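Local atomic coordinates of sulfite reductase [ferredoxin] (Mycobacterium tuberculosis, PDB entry 1ZJ8), a protein that reduces sulfite to sulfide with electrons from ferredoxin, using a siroheme and a [4Fe-4S] cluster, probably for the biosynthesis of sulfur-containing amino acids and cofactors. Residues V357-S365 and R442-P450; H420-C428 and L463-G473. All blocks are in the same frame, centred on the assembly; numbering follows the deposited sequence.

Interaction 1 (V357-S365 and R442-P450); sequences VAPIAGRVS and RVRAQHLVP. With SRM (siroheme), chain E.
Gln-446 and Arg-442 reach from one side of helix 442-450 to backbone carbonyls of the type I' turn from Ile-360 to Arg-363. Gln-446 NE2 gives a hydrogen bond to Ile-360 O at 3.0 Å, with an N-H...O angle of 162°. The acceptor lies in the amide plane, but the donor stands above the plane of the carbonyl. Arg-363 N closes the turn on the same oxygen from the opposite face. Gln-446 NE2 also bonds to Arg-442 O, one turn back in the helix. These two bonds fix the amide between the helix and the turn. The bend at chi2 folds the Gln-446 side chain toward the turn.

Arg-442 has CG anti to its backbone N (chi1 -155°) and a bend at chi3, which place the guanidinium between the turn and the siroheme carboxylate. Arg-442 NH1 bonds to Ala-361 O; the modelled length is very short and so doubtful. Arg-442 NH2 makes a nearly straight bond of 2.6 Å to siroheme O3B, a carboxylate oxygen. Both acceptors lie at the guanidinium edge.

Arg-442 CD lies over one face of the Arg-363 guanidinium, toward its rim. The two guanidinium planes are 62° apart. Arg-363 forms a salt bridge with Asp-137, which is also a distant, weak ion partner of Arg-442.

The apolar part centres on Ile-360. Ile-360 CG2 meets Ala-445 CB and Val-449 CG2, each at 4.1 Å. Ala-361 CB packs on Ala-445 CB at 4.2 Å.

The turn leads into strand 363-365, an outer strand of an antiparallel sheet next to strand 135-138. The contact thus joins a ferredoxin-like half domain to a helix of the 4Fe-4S domain. Strand 425-427 lies beside both segments, with Leu-425 touching Ala-361, Ala-445 and Val-449.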
loop_
_atom_site.group_PDB
_atom_site.type_symbol
_atom_site.label_atom_id
_atom_site.label_comp_id
_atom_site.label_asym_id
_atom_site.label_seq_id
_atom_site.Cartn_x
_atom_site.Cartn_y
_atom_site.Cartn_z
ATOM N N VAL A 357 -15.232 -7.580 -2.761
ATOM C CA VAL A 357 -16.038 -6.887 -1.767
ATOM C C VAL A 357 -15.295 -5.703 -1.212
ATOM O O VAL A 357 -14.068 -5.678 -1.172
ATOM C CB VAL A 357 -16.438 -7.768 -0.573
ATOM C CG1 VAL A 357 -17.518 -8.728 -0.974
ATOM C CG2 VAL A 357 -15.242 -8.509 0.012
ATOM N N ALA A 358 -16.065 -4.729 -0.752
ATOM C CA ALA A 358 -15.521 -3.442 -0.346
ATOM C C ALA A 358 -15.872 -3.178 1.095
ATOM O O ALA A 358 -17.000 -2.814 1.398
ATOM C CB ALA A 358 -16.075 -2.295 -1.220
ATOM N N PRO A 359 -14.892 -3.335 1.986
ATOM C CA PRO A 359 -15.096 -2.843 3.324
ATOM C C PRO A 359 -14.965 -1.319 3.283
ATOM O O PRO A 359 -14.995 -0.729 2.194
ATOM C CB PRO A 359 -13.978 -3.514 4.122
ATOM C CG PRO A 359 -12.985 -4.045 3.106
ATOM C CD PRO A 359 -13.557 -3.923 1.766
ATOM N N ILE A 360 -14.849 -0.685 4.444
ATOM C CA ILE A 360 -14.635 0.741 4.523
ATOM C C ILE A 360 -13.169 0.973 4.884
ATOM O O ILE A 360 -12.758 0.784 6.033
ATOM C CB ILE A 360 -15.562 1.369 5.587
ATOM C CG1 ILE A 360 -17.024 1.317 5.131
ATOM C CG2 ILE A 360 -15.135 2.808 5.879
ATOM C CD1 ILE A 360 -18.014 1.940 6.103
ATOM N N ALA A 361 -12.382 1.377 3.893
ATOM C CA ALA A 361 -10.981 1.702 4.079
ATOM C C ALA A 361 -10.245 0.581 4.755
ATOM O O ALA A 361 -9.560 0.825 5.710
ATOM C CB ALA A 361 -10.850 2.952 4.906
ATOM N N GLY A 362 -10.441 -0.654 4.297
ATOM C CA GLY A 362 -9.671 -1.805 4.770
ATOM C C GLY A 362 -10.052 -2.377 6.130
ATOM O O GLY A 362 -9.513 -3.414 6.536
ATOM N N ARG A 363 -10.992 -1.742 6.835
ATOM C CA ARG A 363 -11.289 -2.136 8.220
ATOM C C ARG A 363 -12.151 -3.367 8.294
ATOM O O ARG A 363 -13.307 -3.321 7.891
ATOM C CB ARG A 363 -12.000 -1.007 8.973
ATOM C CG ARG A 363 -12.571 -1.449 10.348
ATOM C CD ARG A 363 -12.238 -0.506 11.489
ATOM N NE ARG A 363 -10.829 -0.623 11.849
ATOM C CZ ARG A 363 -10.194 0.218 12.666
ATOM N NH1 ARG A 363 -10.854 1.220 13.247
ATOM N NH2 ARG A 363 -8.892 0.063 12.902
ATOM N N VAL A 364 -11.589 -4.450 8.817
ATOM C CA VAL A 364 -12.341 -5.670 9.120
ATOM C C VAL A 364 -12.020 -6.086 10.574
ATOM O O VAL A 364 -11.896 -5.216 11.439
ATOM C CB VAL A 364 -12.080 -6.832 8.064
ATOM C CG1 VAL A 364 -12.641 -6.471 6.679
ATOM C CG2 VAL A 364 -10.591 -7.196 7.944
ATOM N N SER A 365 -11.906 -7.390 10.853
ATOM C CA SER A 365 -11.641 -7.907 12.197
ATOM C C SER A 365 -11.417 -9.424 12.147
ATOM O O SER A 365 -11.743 -10.104 11.160
ATOM C CB SER A 365 -12.783 -7.574 13.185
ATOM O OG SER A 365 -14.041 -8.151 12.821
ATOM N N ARG A 442 -8.938 6.290 9.796
ATOM C CA ARG A 442 -9.649 5.035 9.582
ATOM C C ARG A 442 -10.998 4.986 10.291
ATOM O O ARG A 442 -11.956 4.442 9.743
ATOM C CB ARG A 442 -8.818 3.780 9.917
ATOM C CG ARG A 442 -9.360 2.565 9.102
ATOM C CD ARG A 442 -8.658 1.219 9.274
ATOM N NE ARG A 442 -7.230 1.242 8.965
ATOM C CZ ARG A 442 -6.691 1.415 7.762
ATOM N NH1 ARG A 442 -7.440 1.619 6.703
ATOM N NH2 ARG A 442 -5.374 1.412 7.620
ATOM N N VAL A 443 -11.092 5.581 11.475
ATOM C CA VAL A 443 -12.362 5.622 12.204
ATOM C C VAL A 443 -13.325 6.656 11.582
ATOM O O VAL A 443 -14.535 6.406 11.436
ATOM C CB VAL A 443 -12.126 5.932 13.715
ATOM C CG1 VAL A 443 -13.416 5.636 14.526
ATOM C CG2 VAL A 443 -10.910 5.119 14.255
ATOM N N ARG A 444 -12.768 7.812 11.225
ATOM C CA ARG A 444 -13.515 8.857 10.545
ATOM C C ARG A 444 -14.253 8.295 9.346
ATOM O O ARG A 444 -15.471 8.480 9.195
ATOM C CB ARG A 444 -12.556 9.949 10.077
ATOM C CG ARG A 444 -13.257 11.192 9.537
ATOM C CD ARG A 444 -13.814 12.047 10.671
ATOM N NE ARG A 444 -15.192 12.456 10.451
ATOM C CZ ARG A 444 -15.572 13.404 9.614
ATOM N NH1 ARG A 444 -14.685 14.036 8.892
ATOM N NH2 ARG A 444 -16.846 13.725 9.489
ATOM N N ALA A 445 -13.493 7.584 8.520
ATOM C CA ALA A 445 -13.996 6.949 7.305
ATOM C C ALA A 445 -15.195 6.073 7.567
ATOM O O ALA A 445 -16.074 5.954 6.720
ATOM C CB ALA A 445 -12.902 6.097 6.676
ATOM N N GLN A 446 -15.228 5.446 8.739
ATOM C CA GLN A 446 -16.329 4.534 9.071
ATOM C C GLN A 446 -17.660 5.267 9.217
ATOM O O GLN A 446 -18.728 4.687 8.986
ATOM C CB GLN A 446 -16.040 3.755 10.368
ATOM C CG GLN A 446 -14.709 3.012 10.406
ATOM C CD GLN A 446 -14.545 2.105 9.233
ATOM O OE1 GLN A 446 -15.513 1.505 8.773
ATOM N NE2 GLN A 446 -13.320 2.002 8.721
ATOM N N HIS A 447 -17.578 6.541 9.601
ATOM C CA HIS A 447 -18.753 7.404 9.725
ATOM C C HIS A 447 -18.996 8.208 8.464
ATOM O O HIS A 447 -20.133 8.600 8.180
ATOM C CB HIS A 447 -18.552 8.422 10.865
ATOM C CG HIS A 447 -18.399 7.810 12.231
ATOM N ND1 HIS A 447 -17.188 7.346 12.715
ATOM C CD2 HIS A 447 -19.302 7.613 13.227
ATOM C CE1 HIS A 447 -17.358 6.873 13.938
ATOM N NE2 HIS A 447 -18.628 7.022 14.271
ATOM N N LEU A 448 -17.925 8.477 7.719
ATOM C CA LEU A 448 -17.980 9.447 6.639
ATOM C C LEU A 448 -18.620 8.848 5.408
ATOM O O LEU A 448 -19.421 9.514 4.760
ATOM C CB LEU A 448 -16.582 9.974 6.347
ATOM C CG LEU A 448 -16.447 11.061 5.279
ATOM C CD1 LEU A 448 -17.314 12.270 5.604
ATOM C CD2 LEU A 448 -14.974 11.441 5.124
ATOM N N VAL A 449 -18.289 7.590 5.110
ATOM C CA VAL A 449 -18.866 6.866 3.978
ATOM C C VAL A 449 -20.414 6.843 4.035
ATOM O O VAL A 449 -21.063 7.271 3.081
ATOM C CB VAL A 449 -18.252 5.445 3.859
ATOM C CG1 VAL A 449 -19.137 4.553 3.003
ATOM C CG2 VAL A 449 -16.839 5.512 3.290
ATOM N N PRO A 450 -21.008 6.368 5.149
ATOM C CA PRO A 450 -22.470 6.467 5.367
ATOM C C PRO A 450 -23.051 7.870 5.234
ATOM O O PRO A 450 -24.071 8.053 4.546
ATOM C CB PRO A 450 -22.650 6.017 6.816
ATOM C CG PRO A 450 -21.432 5.276 7.186
ATOM C CD PRO A 450 -20.325 5.661 6.250
HETATM FE FE SRM E . 3.327 3.467 4.924
HETATM C CHA SRM E . 5.244 4.737 7.450
HETATM C CHB SRM E . 0.882 2.827 7.121
HETATM C CHC SRM E . 1.524 2.216 2.520
HETATM C CHD SRM E . 4.535 5.894 2.782
HETATM N NA SRM E . 3.184 3.549 6.916
HETATM C C1A SRM E . 4.110 3.976 7.803
HETATM C C2A SRM E . 3.825 3.571 9.217
HETATM C CMA SRM E . 4.610 2.340 9.553
HETATM C CDA SRM E . 4.005 4.700 10.193
HETATM C CEA SRM E . 5.224 4.743 11.060
HETATM O O3A SRM E . 6.331 4.844 10.521
HETATM O O4A SRM E . 5.133 4.673 12.294
HETATM C C3A SRM E . 2.368 3.272 9.120
HETATM C CAA SRM E . 1.921 2.097 9.923
HETATM C CBA SRM E . 1.544 2.704 11.248
HETATM C CCA SRM E . 0.432 1.939 11.888
HETATM O O1A SRM E . -0.505 1.522 11.173
HETATM O O2A SRM E . 0.489 1.724 13.123
HETATM C C4A SRM E . 2.126 3.190 7.652
HETATM N NB SRM E . 1.594 2.538 4.884
HETATM C C1B SRM E . 0.704 2.294 5.847
HETATM C C2B SRM E . -0.445 1.412 5.446
HETATM C CMB SRM E . -0.864 0.421 6.495
HETATM C CDB SRM E . -1.606 2.302 5.153
HETATM C CEB SRM E . -2.889 1.672 4.742
HETATM O O3B SRM E . -3.911 1.700 5.461
HETATM O O4B SRM E . -2.900 1.105 3.650
HETATM C C3B SRM E . 0.133 0.822 4.177
HETATM C CAB SRM E . 0.942 -0.413 4.475
HETATM C CBB SRM E . 1.023 -1.329 3.292
HETATM C CCB SRM E . 2.018 -2.423 3.549
HETATM O O1B SRM E . 1.647 -3.556 3.845
HETATM O O2B SRM E . 3.224 -2.223 3.441
HETATM C C4B SRM E . 1.132 1.888 3.820
HETATM N NC SRM E . 2.994 4.021 3.102
HETATM C C1C SRM E . 2.353 3.275 2.179
HETATM C C2C SRM E . 2.283 3.875 0.930
HETATM C CDC SRM E . 1.456 3.509 -0.257
HETATM C CEC SRM E . 1.928 2.519 -1.249
HETATM O O3C SRM E . 2.949 1.834 -1.014
HETATM O O4C SRM E . 1.262 2.443 -2.291
HETATM C C3C SRM E . 3.111 4.948 1.060
HETATM C CAC SRM E . 3.315 5.851 -0.112
HETATM C CBC SRM E . 4.099 5.375 -1.317
HETATM C CCC SRM E . 5.582 5.483 -1.009
HETATM O O1C SRM E . 6.123 4.700 -0.183
HETATM O O2C SRM E . 6.217 6.397 -1.596
HETATM C C4C SRM E . 3.580 4.981 2.348
HETATM N ND SRM E . 4.868 4.777 4.995
HETATM C C1D SRM E . 5.026 5.759 4.092
HETATM C C2D SRM E . 5.822 6.773 4.657
HETATM C CAD SRM E . 6.710 7.679 3.823
HETATM C CBD SRM E . 8.132 7.271 3.590
HETATM C CCD SRM E . 9.063 8.019 2.679
HETATM O O1D SRM E . 9.461 7.413 1.659
HETATM O O2D SRM E . 9.419 9.201 2.932
HETATM C C3D SRM E . 6.135 6.358 5.940
HETATM C CDD SRM E . 7.294 6.865 6.755
HETATM C CED SRM E . 8.723 6.431 6.514
HETATM O O3D SRM E . 8.988 5.465 5.798
HETATM O O4D SRM E . 9.673 7.036 7.032
HETATM C C4D SRM E . 5.541 5.122 6.135
#

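Interaction 2 (H420-C428 and L463-G473); sequences HWRRNLMAC and LDVPITVNING. With SF4 (iron/sulfur cluster), chain D.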
loop_
_atom_site.group_PDB
_atom_site.type_symbol
_atom_site.label_atom_id
_atom_site.label_comp_id
_atom_site.label_asym_id
_atom_site.label_seq_id
_atom_site.Cartn_x
_atom_site.Cartn_y
_atom_site.Cartn_z
ATOM N N HIS A 420 -20.606 4.283 -4.683
ATOM C CA HIS A 420 -19.396 4.952 -5.169
ATOM C C HIS A 420 -18.435 5.247 -4.045
ATOM O O HIS A 420 -17.239 4.937 -4.105
ATOM C CB HIS A 420 -19.772 6.318 -5.780
ATOM C CG HIS A 420 -20.540 6.207 -7.048
ATOM N ND1 HIS A 420 -19.922 6.127 -8.284
ATOM C CD2 HIS A 420 -21.871 6.105 -7.277
ATOM C CE1 HIS A 420 -20.846 5.995 -9.223
ATOM N NE2 HIS A 420 -22.036 5.979 -8.639
ATOM N N TRP A 421 -19.011 5.877 -3.024
ATOM C CA TRP A 421 -18.292 6.411 -1.876
ATOM C C TRP A 421 -17.590 5.344 -1.101
ATOM O O TRP A 421 -16.410 5.464 -0.817
ATOM C CB TRP A 421 -19.257 7.150 -0.940
ATOM C CG TRP A 421 -19.932 8.206 -1.691
ATOM C CD1 TRP A 421 -21.252 8.263 -2.040
ATOM C CD2 TRP A 421 -19.299 9.322 -2.308
ATOM N NE1 TRP A 421 -21.483 9.379 -2.804
ATOM C CE2 TRP A 421 -20.301 10.041 -2.991
ATOM C CE3 TRP A 421 -17.971 9.781 -2.353
ATOM C CZ2 TRP A 421 -20.027 11.188 -3.704
ATOM C CZ3 TRP A 421 -17.698 10.935 -3.042
ATOM C CH2 TRP A 421 -18.725 11.630 -3.714
ATOM N N ARG A 422 -18.318 4.298 -0.748
ATOM C CA ARG A 422 -17.709 3.186 -0.017
ATOM C C ARG A 422 -16.667 2.464 -0.864
ATOM O O ARG A 422 -15.666 1.969 -0.366
ATOM C CB ARG A 422 -18.783 2.198 0.381
ATOM C CG ARG A 422 -18.326 1.097 1.297
ATOM C CD ARG A 422 -19.349 -0.013 1.247
ATOM N NE ARG A 422 -19.651 -0.550 2.564
ATOM C CZ ARG A 422 -20.366 0.086 3.492
ATOM N NH1 ARG A 422 -20.893 1.304 3.275
ATOM N NH2 ARG A 422 -20.561 -0.522 4.656
ATOM N N ARG A 423 -16.956 2.381 -2.148
ATOM C CA ARG A 423 -16.112 1.705 -3.078
ATOM C C ARG A 423 -14.794 2.401 -3.255
ATOM O O ARG A 423 -13.753 1.775 -3.251
ATOM C CB ARG A 423 -16.805 1.667 -4.430
ATOM C CG ARG A 423 -15.906 1.121 -5.485
ATOM C CD ARG A 423 -16.687 0.579 -6.578
ATOM N NE ARG A 423 -15.832 0.019 -7.599
ATOM C CZ ARG A 423 -16.304 -0.567 -8.685
ATOM N NH1 ARG A 423 -17.614 -0.625 -8.903
ATOM N NH2 ARG A 423 -15.466 -1.062 -9.574
ATOM N N ASN A 424 -14.858 3.707 -3.433
ATOM C CA ASN A 424 -13.705 4.458 -3.911
ATOM C C ASN A 424 -12.909 5.229 -2.858
ATOM O O ASN A 424 -12.011 5.972 -3.203
ATOM C CB ASN A 424 -14.161 5.405 -5.026
ATOM C CG ASN A 424 -14.650 4.665 -6.225
ATOM O OD1 ASN A 424 -13.977 3.789 -6.710
ATOM N ND2 ASN A 424 -15.839 4.991 -6.693
ATOM N N LEU A 425 -13.203 5.033 -1.588
ATOM C CA LEU A 425 -12.523 5.787 -0.554
ATOM C C LEU A 425 -11.390 4.953 0.043
ATOM O O LEU A 425 -11.540 3.771 0.307
ATOM C CB LEU A 425 -13.510 6.239 0.541
ATOM C CG LEU A 425 -12.892 6.990 1.746
ATOM C CD1 LEU A 425 -13.839 8.013 2.313
ATOM C CD2 LEU A 425 -12.410 6.064 2.887
ATOM N N MET A 426 -10.249 5.570 0.274
ATOM C CA MET A 426 -9.207 4.943 1.084
ATOM C C MET A 426 -8.797 5.891 2.201
ATOM O O MET A 426 -8.967 7.111 2.100
ATOM C CB MET A 426 -7.967 4.585 0.247
ATOM C CG MET A 426 -8.166 3.468 -0.759
ATOM S SD MET A 426 -6.628 2.893 -1.568
ATOM C CE MET A 426 -5.702 4.390 -1.814
ATOM N N ALA A 427 -8.249 5.315 3.261
ATOM C CA ALA A 427 -7.716 6.081 4.373
ATOM C C ALA A 427 -6.564 5.293 4.967
ATOM O O ALA A 427 -6.505 4.063 4.836
ATOM C CB ALA A 427 -8.784 6.321 5.410
ATOM N N CYS A 428 -5.639 5.994 5.609
ATOM C CA CYS A 428 -4.526 5.355 6.300
ATOM C C CYS A 428 -4.957 5.049 7.729
ATOM O O CYS A 428 -6.138 5.162 8.071
ATOM C CB CYS A 428 -3.324 6.285 6.293
ATOM S SG CYS A 428 -3.502 7.752 7.372
ATOM N N LEU A 463 -24.207 10.385 -11.138
ATOM C CA LEU A 463 -22.783 10.122 -10.974
ATOM C C LEU A 463 -22.337 8.894 -11.744
ATOM O O LEU A 463 -21.959 7.860 -11.179
ATOM C CB LEU A 463 -22.388 10.041 -9.496
ATOM C CG LEU A 463 -22.081 11.417 -8.903
ATOM C CD1 LEU A 463 -21.705 11.293 -7.431
ATOM C CD2 LEU A 463 -20.973 12.109 -9.688
ATOM N N ASP A 464 -22.352 9.056 -13.061
ATOM C CA ASP A 464 -21.887 8.025 -13.993
ATOM C C ASP A 464 -20.383 7.767 -13.905
ATOM O O ASP A 464 -19.877 6.862 -14.559
ATOM C CB ASP A 464 -22.244 8.424 -15.442
ATOM C CG ASP A 464 -21.663 9.794 -15.844
ATOM O OD1 ASP A 464 -20.494 10.076 -15.496
ATOM O OD2 ASP A 464 -22.371 10.588 -16.508
ATOM N N VAL A 465 -19.674 8.590 -13.141
ATOM C CA VAL A 465 -18.224 8.529 -13.086
ATOM C C VAL A 465 -17.793 8.589 -11.616
ATOM O O VAL A 465 -18.342 9.372 -10.838
ATOM C CB VAL A 465 -17.612 9.678 -13.990
ATOM C CG1 VAL A 465 -17.446 10.999 -13.223
ATOM C CG2 VAL A 465 -16.291 9.244 -14.651
ATOM N N PRO A 466 -16.804 7.767 -11.226
ATOM C CA PRO A 466 -16.434 7.615 -9.804
ATOM C C PRO A 466 -15.491 8.703 -9.301
ATOM O O PRO A 466 -14.545 9.053 -10.017
ATOM C CB PRO A 466 -15.658 6.299 -9.802
ATOM C CG PRO A 466 -14.990 6.262 -11.165
ATOM C CD PRO A 466 -15.931 6.964 -12.108
ATOM N N ILE A 467 -15.732 9.197 -8.080
ATOM C CA ILE A 467 -14.865 10.189 -7.424
ATOM C C ILE A 467 -14.057 9.570 -6.288
ATOM O O ILE A 467 -14.546 9.399 -5.187
ATOM C CB ILE A 467 -15.670 11.389 -6.850
ATOM C CG1 ILE A 467 -16.351 12.162 -7.974
ATOM C CG2 ILE A 467 -14.754 12.342 -6.039
ATOM C CD1 ILE A 467 -17.723 11.658 -8.301
ATOM N N THR A 468 -12.800 9.275 -6.558
ATOM C CA THR A 468 -11.928 8.655 -5.564
ATOM C C THR A 468 -11.582 9.662 -4.467
ATOM O O THR A 468 -11.356 10.820 -4.749
ATOM C CB THR A 468 -10.632 8.065 -6.207
ATOM O OG1 THR A 468 -9.840 9.101 -6.795
ATOM C CG2 THR A 468 -10.981 7.063 -7.270
ATOM N N VAL A 469 -11.581 9.204 -3.223
ATOM C CA VAL A 469 -11.333 10.052 -2.059
ATOM C C VAL A 469 -10.340 9.353 -1.146
ATOM O O VAL A 469 -10.617 8.254 -0.645
ATOM C CB VAL A 469 -12.628 10.330 -1.240
ATOM C CG1 VAL A 469 -12.308 11.146 0.025
ATOM C CG2 VAL A 469 -13.702 11.027 -2.095
ATOM N N ASN A 470 -9.191 9.980 -0.916
ATOM C CA ASN A 470 -8.150 9.389 -0.061
ATOM C C ASN A 470 -7.843 10.281 1.147
ATOM O O ASN A 470 -7.482 11.453 0.982
ATOM C CB ASN A 470 -6.871 9.150 -0.854
ATOM C CG ASN A 470 -7.051 8.132 -1.968
ATOM O OD1 ASN A 470 -8.138 7.628 -2.189
ATOM N ND2 ASN A 470 -5.976 7.831 -2.673
ATOM N N ILE A 471 -7.987 9.715 2.352
ATOM C CA ILE A 471 -7.781 10.442 3.607
ATOM C C ILE A 471 -6.492 9.991 4.285
ATOM O O ILE A 471 -6.385 8.868 4.774
ATOM C CB ILE A 471 -8.945 10.221 4.591
ATOM C CG1 ILE A 471 -10.299 10.209 3.861
ATOM C CG2 ILE A 471 -8.923 11.296 5.686
ATOM C CD1 ILE A 471 -11.516 10.192 4.790
ATOM N N ASN A 472 -5.517 10.886 4.340
ATOM C CA ASN A 472 -4.216 10.584 4.949
ATOM C C ASN A 472 -4.021 11.418 6.211
ATOM O O ASN A 472 -4.402 12.591 6.235
ATOM C CB ASN A 472 -3.100 10.863 3.949
ATOM C CG ASN A 472 -3.275 10.082 2.644
ATOM O OD1 ASN A 472 -2.487 9.178 2.340
ATOM N ND2 ASN A 472 -4.306 10.440 1.858
ATOM N N GLY A 473 -3.439 10.816 7.252
ATOM C CA GLY A 473 -3.238 11.484 8.558
ATOM C C GLY A 473 -1.980 12.355 8.699
ATOM O O GLY A 473 -1.773 12.990 9.748
HETATM FE FE1 SF4 D . 1.130 9.266 8.082
HETATM FE FE2 SF4 D . 0.924 6.738 7.059
HETATM FE FE3 SF4 D . 0.591 7.175 9.740
HETATM FE FE4 SF4 D . -1.262 7.860 7.857
HETATM S S1 SF4 D . -0.605 5.727 8.422
HETATM S S2 SF4 D . -0.545 9.185 9.632
HETATM S S3 SF4 D . 0.039 8.647 6.141
HETATM S S4 SF4 D . 2.532 7.498 8.552
#
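His-420 turns one face of its imidazole to Leu-463, whose CB stands 4.1 Å above the ring plane, offset toward the rim. Trp-421 meets Val-469 at its edge: CG2 of the valine lies near the indole plane, 4.1 Å from CZ3. Leu-463 CD1 approaches CZ2 of the same indole obliquely. The Asn-424 amide rests against Pro-466, with ND2 3.4 Å from CB.

Past the helix, strands 425-427 and 469-472 run parallel. Val-469 N bonds to Asn-424 O, and Met-426 N to Val-469 O at 2.9 Å. Ile-471 N then bonds to Met-426 O, and Cys-428 N to Ile-471 O, nearly in line with the carbonyl.

Leu-425, Ala-427, Val-469 and Ile-471 make one apolar face, where Leu-425 CD1 meets Ile-471 CD1 at 4.0 Å. On the other face Met-426 and Asn-470 lie side by side. The bend at chi3 of Met-426 brings CE to 3.6 Å from Asn-470 ND2, whose hydrogen bond goes to Arg-480 O.

At the end of the pair, Cys-428 SG binds iron FE4 of the [4Fe-4S] cluster at 2.3 Å. It also accepts a weak hydrogen bond from Gly-473 N, just past the second strand. Cys-434, Cys-474 and Cys-478 probably complete the cluster site.

Strand 425-427 is outermost in a mixed five-stranded sheet, and strand 469-472 pairs in parallel with strand 486-494 on its other side. Helix 442-455 packs on the apolar face, through Ala-445 on Leu-425 and Leu-448 on Ile-471, and makes a beta-alpha-beta crossover between the two strands.

Strand 425-427 and helix 442-455 follow each other in the chain, and the two interactions use one each. Interaction 2 is buried and lies within the 4Fe-4S domain. It rests on parallel main-chain bonding and apolar packing, and it ends at the iron-sulfur cluster. Interaction 1 is only partly buried and spans two domains. There, polar side chains reach backbone carbonyls, and one arginine extends to a siroheme carboxylate. The contacts touch directly: Arg-442 NH1 makes a weak hydrogen bond to Ala-427 O, and Val-449 packs on Arg-422. Between them they flank both cofactors, from the siroheme rim to the cluster.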